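Side-chain contacts in SidF, inhibitor of growth family, member 3 (Legionella pneumophila subsp. pneumophila, PDB 4FYE), which acts as a phosphoinositide phosphatase, probably removing the 3-phosphate of phosphatidylinositol 3,4,5-trisphosphate: residues F189-S194 and T667-D672; T676-D681 and S691-L696. The protein carries 1 engineered substitution. All blocks are in the same frame, centred on the assembly; numbering follows the deposited sequence.

Overall arrangement
Helix 692-699 links the two contacts: it is one partner of interaction 2 and also touches Pro192 and Phe189 of interaction 1. Their centres lie about 11 Å apart, on the same side of the chain's centre. Interaction 1 bridges 473 residues, bringing the loop between antiparallel strands 184-189 and 199-206, the two middle strands of the six-stranded sheet, to the end of helix 652-668; interaction 2 is local, pairing helix 678-681 with helix 692-699 further along the chain. Helix 652-668 also supplies Trp666 to interaction 2. Helices 652-668, 678-681 and 692-699 thus pack on one another and, through helix 692-699 and Met669, on that loop.

Interaction 1. Residues F189-S194 and T667-D672; sequences FKAPNS and TAMSED
The flat peptide group joining Asn193 to Ser194 turns one face to the methyl group of Met669, whose CE lies above that plane, 3.6 Å from Asn193 O. The preceding peptide, Pro192 to Asn193, is approached less squarely: CE stands off its plane as well, but forward of the carbonyl, 3.6 Å from Pro192 O. Both peptides belong to a type II beta turn from Ala191 to Ser194, in the loop linking antiparallel strands 184-189 and 199-206, and Asn193 takes the positive phi (69°) of the turn's third position. A weak backbone bond from Ser194 N to Ala191 O closes it. The methionine reaches the turn from the first residue past helix 652-668. The Met669 chain runs extended through chi2 and then bends at chi3 (54°), which carries CE to the carbonyls of Pro192 and Asn193 while the sulfur stays beside Ala191. No hydrogen bond crosses the contact, so the hold is one of shape, with Met669 contributing more than half of the 146 Å² buried. Gln200 of strand 199-206 touches Ala191, Ser194 and Met669 alike. At the turn's first residue, Ala191 CB lies 3.7 Å from Met669 SD.

Interaction 2. Residues T676-D681 and S691-L696; sequences TGEFLD and SNVEQL
Next to Glu678 and Phe679, the residues that meet Val693, the carbonyl oxygen Gly677 O is gripped by two backbone donors: Asp681 N at 2.9 Å and, more weakly, Leu680 N. These bonds start the short helix 678-681, with Gly677 as its N-cap residue. One residue earlier, Thr676 OG1 accepts from Glu678 N at 3.1 Å with an angle of 161°, an ST turn that leads the chain into the helix. The partner helix 692-699 begins in a related way, Ser691 OG at the N-cap taking a weak bond from Glu694 N.

Between these two helix starts the contact is apolar. The one-turn helix 678-681 and helix 692-699, joined by a short loop, pack against helix 652-668, whose Trp666 touches Glu678, Asn692 and Val693. Val693 pushes its CG1 branch at the backbone of the first helix, 3.9 Å from Phe679 CA, and the same methyl meets the ring at CD2, 4.2 Å away. With CG anti to the backbone N (chi1 -173°), the Phe679 ring swings out toward the second helix. The Leu696 side chain runs about perpendicular to that of Phe679, and Leu696 CD1 approaches the ring obliquely, 3.8 Å from Phe679 CE2. Residues of the connecting loop bond to both helices. Arg684 makes a cation-pi contact with the Phe679 ring and donates from NH2 to Phe679 O, while the carboxylate of Glu694 accepts from the backbone nitrogens of Thr685 at OE1 and His686 at OE2.

Interaction 1. Residues F189-S194 and T667-D672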
ATOM      1  N   PHE A 189      -7.383  18.227  -6.439  1.00 46.13           N
ATOM      2  CA  PHE A 189      -8.409  18.960  -5.684  1.00 46.28           C
ATOM      3  C   PHE A 189      -7.795  20.047  -4.748  1.00 46.36           C
ATOM      4  O   PHE A 189      -6.706  19.868  -4.233  1.00 53.95           O
ATOM      5  CB  PHE A 189      -9.238  17.980  -4.790  1.00 41.71           C
ATOM      6  CG  PHE A 189      -8.379  17.143  -3.805  1.00 41.53           C
ATOM      7  CD1 PHE A 189      -7.706  15.991  -4.229  1.00 36.96           C
ATOM      8  CD2 PHE A 189      -8.235  17.536  -2.449  1.00 42.53           C
ATOM      9  CE1 PHE A 189      -6.855  15.264  -3.364  1.00 34.01           C
ATOM     10  CE2 PHE A 189      -7.408  16.797  -1.564  1.00 41.07           C
ATOM     11  CZ  PHE A 189      -6.753  15.636  -2.015  1.00 36.64           C
ATOM     12  N   LYS A 190      -8.522  21.126  -4.468  1.00 47.40           N
ATOM     13  CA  LYS A 190      -8.164  22.044  -3.383  1.00 52.80           C
ATOM     14  C   LYS A 190      -8.618  21.520  -2.017  1.00 55.17           C
ATOM     15  O   LYS A 190      -9.795  21.510  -1.710  1.00 62.62           O
ATOM     16  CB  LYS A 190      -8.748  23.431  -3.667  1.00 55.33           C
ATOM     17  CG  LYS A 190      -8.105  24.131  -4.878  1.00 55.68           C
ATOM     18  CD  LYS A 190      -8.930  25.306  -5.479  1.00 60.41           C
ATOM     19  CE  LYS A 190      -8.658  26.640  -4.780  1.00 71.49           C
ATOM     20  NZ  LYS A 190      -7.218  27.090  -4.786  1.00 66.47           N
ATOM     21  N   ALA A 191      -7.690  21.051  -1.194  1.00 54.96           N
ATOM     22  CA  ALA A 191      -8.019  20.740   0.187  1.00 51.78           C
ATOM     23  C   ALA A 191      -8.470  21.990   0.940  1.00 56.46           C
ATOM     24  O   ALA A 191      -8.049  23.103   0.616  1.00 58.06           O
ATOM     25  CB  ALA A 191      -6.809  20.165   0.867  1.00 47.12           C
ATOM     26  N   PRO A 192      -9.292  21.817   1.971  1.00 57.94           N
ATOM     27  CA  PRO A 192      -9.585  22.931   2.895  1.00 64.27           C
ATOM     28  C   PRO A 192      -8.338  23.727   3.392  1.00 70.73           C
ATOM     29  O   PRO A 192      -7.350  23.111   3.849  1.00 72.09           O
ATOM     30  CB  PRO A 192     -10.287  22.242   4.083  1.00 62.68           C
ATOM     31  CG  PRO A 192     -10.223  20.779   3.846  1.00 55.47           C
ATOM     32  CD  PRO A 192      -9.880  20.537   2.411  1.00 56.92           C
ATOM     33  N   ASN A 193      -8.415  25.069   3.330  1.00 72.63           N
ATOM     34  CA  ASN A 193      -7.275  25.990   3.643  1.00 78.75           C
ATOM     35  C   ASN A 193      -6.137  25.932   2.627  1.00 75.37           C
ATOM     36  O   ASN A 193      -4.970  26.263   2.963  1.00 75.69           O
ATOM     37  CB  ASN A 193      -6.619  25.808   5.049  1.00 81.00           C
ATOM     38  CG  ASN A 193      -7.613  25.718   6.184  1.00 85.90           C
ATOM     39  OD1 ASN A 193      -7.640  24.716   6.905  1.00 93.79           O
ATOM     40  ND2 ASN A 193      -8.414  26.750   6.366  1.00 82.34           N
ATOM     41  N   SER A 194      -6.427  25.503   1.405  1.00 65.31           N
ATOM     42  CA  SER A 194      -5.376  25.567   0.392  1.00 66.15           C
ATOM     43  C   SER A 194      -5.151  27.039   0.108  1.00 66.91           C
ATOM     44  O   SER A 194      -6.004  27.854   0.429  1.00 71.14           O
ATOM     45  CB  SER A 194      -5.736  24.804  -0.887  1.00 61.08           C
ATOM     46  OG  SER A 194      -6.803  25.431  -1.573  1.00 71.06           O
ATOM     47  N   THR A 667      -1.976  17.511   8.058  1.00 54.23           N
ATOM     48  CA  THR A 667      -0.911  18.019   8.934  1.00 51.77           C
ATOM     49  C   THR A 667       0.028  18.913   8.188  1.00 54.41           C
ATOM     50  O   THR A 667       0.431  19.967   8.680  1.00 57.09           O
ATOM     51  CB  THR A 667      -0.126  16.840   9.511  1.00 49.02           C
ATOM     52  OG1 THR A 667      -1.079  15.948  10.114  1.00 52.39           O
ATOM     53  CG2 THR A 667       0.865  17.294  10.562  1.00 51.64           C
ATOM     54  N   ALA A 668       0.391  18.515   6.980  1.00 51.08           N
ATOM     55  CA  ALA A 668       1.262  19.388   6.210  1.00 51.92           C
ATOM     56  C   ALA A 668       0.668  20.777   5.942  1.00 56.40           C
ATOM     57  O   ALA A 668       1.418  21.734   5.823  1.00 58.51           O
ATOM     58  CB  ALA A 668       1.673  18.718   4.925  1.00 48.14           C
ATOM     59  N   MET A 669      -0.657  20.905   5.847  1.00 52.81           N
ATOM     60  CA  MET A 669      -1.244  22.207   5.553  1.00 57.40           C
ATOM     61  C   MET A 669      -1.638  23.083   6.793  1.00 61.63           C
ATOM     62  O   MET A 669      -2.303  24.139   6.652  1.00 55.90           O
ATOM     63  CB  MET A 669      -2.428  21.986   4.664  1.00 54.95           C
ATOM     64  CG  MET A 669      -2.073  21.212   3.402  1.00 58.62           C
ATOM     65  SD  MET A 669      -3.616  21.048   2.481  0.96 70.27           S
ATOM     66  CE  MET A 669      -4.123  22.776   2.374  1.00 62.06           C
ATOM     67  N   SER A 670      -1.266  22.607   7.987  1.00 60.40           N
ATOM     68  CA  SER A 670      -1.347  23.354   9.241  1.00 68.93           C
ATOM     69  C   SER A 670      -0.429  24.574   9.237  1.00 74.15           C
ATOM     70  O   SER A 670       0.549  24.608   8.489  1.00 70.73           O
ATOM     71  CB  SER A 670      -0.869  22.479  10.397  1.00 64.84           C
ATOM     72  OG  SER A 670      -1.764  21.419  10.586  1.00 76.17           O
ATOM     73  N   GLU A 671      -0.729  25.536  10.120  1.00 82.47           N
ATOM     74  CA  GLU A 671       0.173  26.681  10.426  1.00 84.47           C
ATOM     75  C   GLU A 671       1.550  26.186  10.830  1.00 82.03           C
ATOM     76  O   GLU A 671       2.561  26.792  10.508  1.00 82.70           O
ATOM     77  CB  GLU A 671      -0.392  27.555  11.566  1.00 87.63           C
ATOM     78  CG  GLU A 671      -1.753  28.206  11.299  1.00 96.93           C
ATOM     79  CD  GLU A 671      -1.901  28.765   9.873  1.00106.60           C
ATOM     80  OE1 GLU A 671      -2.088  29.997   9.710  1.00107.88           O
ATOM     81  OE2 GLU A 671      -1.846  27.975   8.897  1.00113.38           O
ATOM     82  N   ASP A 672       1.547  25.060  11.524  1.00 79.67           N
ATOM     83  CA  ASP A 672       2.693  24.492  12.219  1.00 75.39           C
ATOM     84  C   ASP A 672       3.467  23.456  11.437  1.00 69.41           C
ATOM     85  O   ASP A 672       4.656  23.301  11.649  1.00 65.06           O
ATOM     86  CB  ASP A 672       2.144  23.735  13.426  1.00 80.52           C
ATOM     87  CG  ASP A 672       2.233  24.516  14.656  1.00 84.04           C
ATOM     88  OD1 ASP A 672       3.065  25.425  14.608  1.00101.32           O
ATOM     89  OD2 ASP A 672       1.509  24.258  15.654  1.00 84.78           O
TER

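Interaction 2. Residues T676-D681 and S691-L696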
ATOM      1  N   THR A 676      -1.821  17.216  15.259  1.00 63.10           N
ATOM      2  CA  THR A 676      -2.858  17.390  16.325  1.00 59.00           C
ATOM      3  C   THR A 676      -3.739  16.157  16.594  1.00 60.24           C
ATOM      4  O   THR A 676      -4.422  16.080  17.620  1.00 67.46           O
ATOM      5  CB  THR A 676      -3.852  18.522  15.982  1.00 58.36           C
ATOM      6  OG1 THR A 676      -4.640  18.198  14.795  1.00 52.47           O
ATOM      7  CG2 THR A 676      -3.110  19.817  15.791  1.00 55.85           C
ATOM      8  N   GLY A 677      -3.745  15.191  15.686  1.00 56.39           N
ATOM      9  CA  GLY A 677      -4.710  14.088  15.804  1.00 55.15           C
ATOM     10  C   GLY A 677      -6.129  14.408  15.310  1.00 54.79           C
ATOM     11  O   GLY A 677      -6.987  13.520  15.214  1.00 53.59           O
ATOM     12  N   GLU A 678      -6.396  15.660  14.975  1.00 55.06           N
ATOM     13  CA  GLU A 678      -7.734  16.024  14.532  1.00 59.92           C
ATOM     14  C   GLU A 678      -8.306  15.129  13.421  1.00 58.12           C
ATOM     15  O   GLU A 678      -9.456  14.695  13.510  1.00 54.97           O
ATOM     16  CB  GLU A 678      -7.771  17.469  14.069  1.00 68.75           C
ATOM     17  CG  GLU A 678      -9.066  18.207  14.429  1.00 72.42           C
ATOM     18  CD  GLU A 678      -8.831  19.694  14.641  1.00 86.11           C
ATOM     19  OE1 GLU A 678      -7.684  20.174  14.380  1.00 76.27           O
ATOM     20  OE2 GLU A 678      -9.801  20.377  15.073  1.00 97.06           O
ATOM     21  N   PHE A 679      -7.492  14.855  12.395  1.00 56.21           N
ATOM     22  CA  PHE A 679      -7.938  14.132  11.232  1.00 48.52           C
ATOM     23  C   PHE A 679      -8.344  12.751  11.685  1.00 50.61           C
ATOM     24  O   PHE A 679      -9.245  12.159  11.132  1.00 48.42           O
ATOM     25  CB  PHE A 679      -6.875  14.033  10.127  1.00 46.25           C
ATOM     26  CG  PHE A 679      -7.410  13.433   8.874  1.00 44.18           C
ATOM     27  CD1 PHE A 679      -7.371  12.084   8.677  1.00 43.71           C
ATOM     28  CD2 PHE A 679      -8.055  14.208   7.962  1.00 45.12           C
ATOM     29  CE1 PHE A 679      -7.904  11.506   7.554  1.00 41.78           C
ATOM     30  CE2 PHE A 679      -8.619  13.645   6.854  1.00 44.67           C
ATOM     31  CZ  PHE A 679      -8.552  12.281   6.657  1.00 46.13           C
ATOM     32  N   LEU A 680      -7.692  12.215  12.698  1.00 53.22           N
ATOM     33  CA  LEU A 680      -8.108  10.881  13.133  1.00 47.56           C
ATOM     34  C   LEU A 680      -9.264  10.881  14.137  1.00 47.90           C
ATOM     35  O   LEU A 680     -10.156  10.075  13.994  1.00 48.20           O
ATOM     36  CB  LEU A 680      -6.918  10.101  13.653  1.00 50.91           C
ATOM     37  CG  LEU A 680      -5.798   9.694  12.687  1.00 51.92           C
ATOM     38  CD1 LEU A 680      -4.795   8.880  13.520  1.00 50.54           C
ATOM     39  CD2 LEU A 680      -6.412   8.850  11.548  1.00 52.19           C
ATOM     40  N   ASP A 681      -9.263  11.807  15.091  1.00 48.67           N
ATOM     41  CA  ASP A 681     -10.183  11.808  16.217  1.00 52.52           C
ATOM     42  C   ASP A 681     -11.518  12.388  15.815  1.00 55.52           C
ATOM     43  O   ASP A 681     -12.566  11.976  16.352  1.00 59.00           O
ATOM     44  CB  ASP A 681      -9.595  12.613  17.397  1.00 59.35           C
ATOM     45  CG  ASP A 681      -8.225  12.035  17.918  1.00 67.67           C
ATOM     46  OD1 ASP A 681      -7.916  10.840  17.616  1.00 68.54           O
ATOM     47  OD2 ASP A 681      -7.470  12.767  18.641  1.00 67.15           O
ATOM     48  N   SER A 691     -17.349  19.787   9.172  1.00 56.19           N
ATOM     49  CA  SER A 691     -16.061  20.445   9.459  1.00 55.34           C
ATOM     50  C   SER A 691     -15.048  20.377   8.271  1.00 56.61           C
ATOM     51  O   SER A 691     -15.224  19.639   7.280  1.00 57.41           O
ATOM     52  CB  SER A 691     -15.451  19.770  10.672  1.00 53.91           C
ATOM     53  OG  SER A 691     -15.006  18.471  10.263  1.00 63.12           O
ATOM     54  N   ASN A 692     -13.953  21.096   8.394  1.00 56.59           N
ATOM     55  CA  ASN A 692     -12.887  21.009   7.407  1.00 55.19           C
ATOM     56  C   ASN A 692     -12.264  19.643   7.251  1.00 54.24           C
ATOM     57  O   ASN A 692     -12.031  19.202   6.113  1.00 52.84           O
ATOM     58  CB  ASN A 692     -11.829  22.014   7.744  1.00 56.97           C
ATOM     59  CG  ASN A 692     -12.270  23.388   7.386  1.00 61.92           C
ATOM     60  OD1 ASN A 692     -11.784  24.355   7.932  1.00 67.54           O
ATOM     61  ND2 ASN A 692     -13.178  23.484   6.433  1.00 59.11           N
ATOM     62  N   VAL A 693     -12.035  18.949   8.367  1.00 54.03           N
ATOM     63  CA  VAL A 693     -11.534  17.567   8.283  1.00 57.99           C
ATOM     64  C   VAL A 693     -12.413  16.660   7.446  1.00 52.38           C
ATOM     65  O   VAL A 693     -11.901  15.919   6.601  1.00 47.71           O
ATOM     66  CB  VAL A 693     -11.248  16.928   9.646  1.00 61.54           C
ATOM     67  CG1 VAL A 693      -9.868  17.351  10.090  1.00 67.44           C
ATOM     68  CG2 VAL A 693     -12.201  17.455  10.666  1.00 75.56           C
ATOM     69  N   GLU A 694     -13.727  16.788   7.623  1.00 51.36           N
ATOM     70  CA  GLU A 694     -14.689  15.871   6.964  1.00 52.49           C
ATOM     71  C   GLU A 694     -14.736  16.201   5.494  1.00 49.99           C
ATOM     72  O   GLU A 694     -14.913  15.317   4.638  1.00 47.83           O
ATOM     73  CB  GLU A 694     -16.091  15.953   7.598  1.00 46.87           C
ATOM     74  CG  GLU A 694     -17.117  15.142   6.898  1.00 46.86           C
ATOM     75  CD  GLU A 694     -18.207  14.638   7.825  1.00 49.58           C
ATOM     76  OE1 GLU A 694     -18.215  15.112   9.009  1.00 48.43           O
ATOM     77  OE2 GLU A 694     -19.048  13.795   7.352  1.00 38.86           O
ATOM     78  N   GLN A 695     -14.516  17.473   5.218  1.00 50.37           N
ATOM     79  CA  GLN A 695     -14.505  17.940   3.847  1.00 59.12           C
ATOM     80  C   GLN A 695     -13.284  17.326   3.117  1.00 56.45           C
ATOM     81  O   GLN A 695     -13.388  16.893   1.953  1.00 59.46           O
ATOM     82  CB  GLN A 695     -14.520  19.486   3.800  1.00 55.43           C
ATOM     83  CG  GLN A 695     -14.812  19.976   2.392  1.00 70.26           C
ATOM     84  CD  GLN A 695     -14.304  21.391   2.051  1.00 78.42           C
ATOM     85  OE1 GLN A 695     -13.913  21.634   0.893  1.00 77.21           O
ATOM     86  NE2 GLN A 695     -14.319  22.332   3.036  1.00 74.14           N
ATOM     87  N   LEU A 696     -12.141  17.277   3.806  1.00 50.21           N
ATOM     88  CA  LEU A 696     -10.985  16.577   3.244  1.00 47.73           C
ATOM     89  C   LEU A 696     -11.336  15.112   3.091  1.00 42.70           C
ATOM     90  O   LEU A 696     -11.062  14.490   2.059  1.00 43.31           O
ATOM     91  CB  LEU A 696      -9.767  16.703   4.162  1.00 44.90           C
ATOM     92  CG  LEU A 696      -8.358  16.771   3.538  1.00 49.02           C
ATOM     93  CD1 LEU A 696      -7.256  16.333   4.485  1.00 45.51           C
ATOM     94  CD2 LEU A 696      -8.125  16.131   2.186  1.00 43.44           C
TER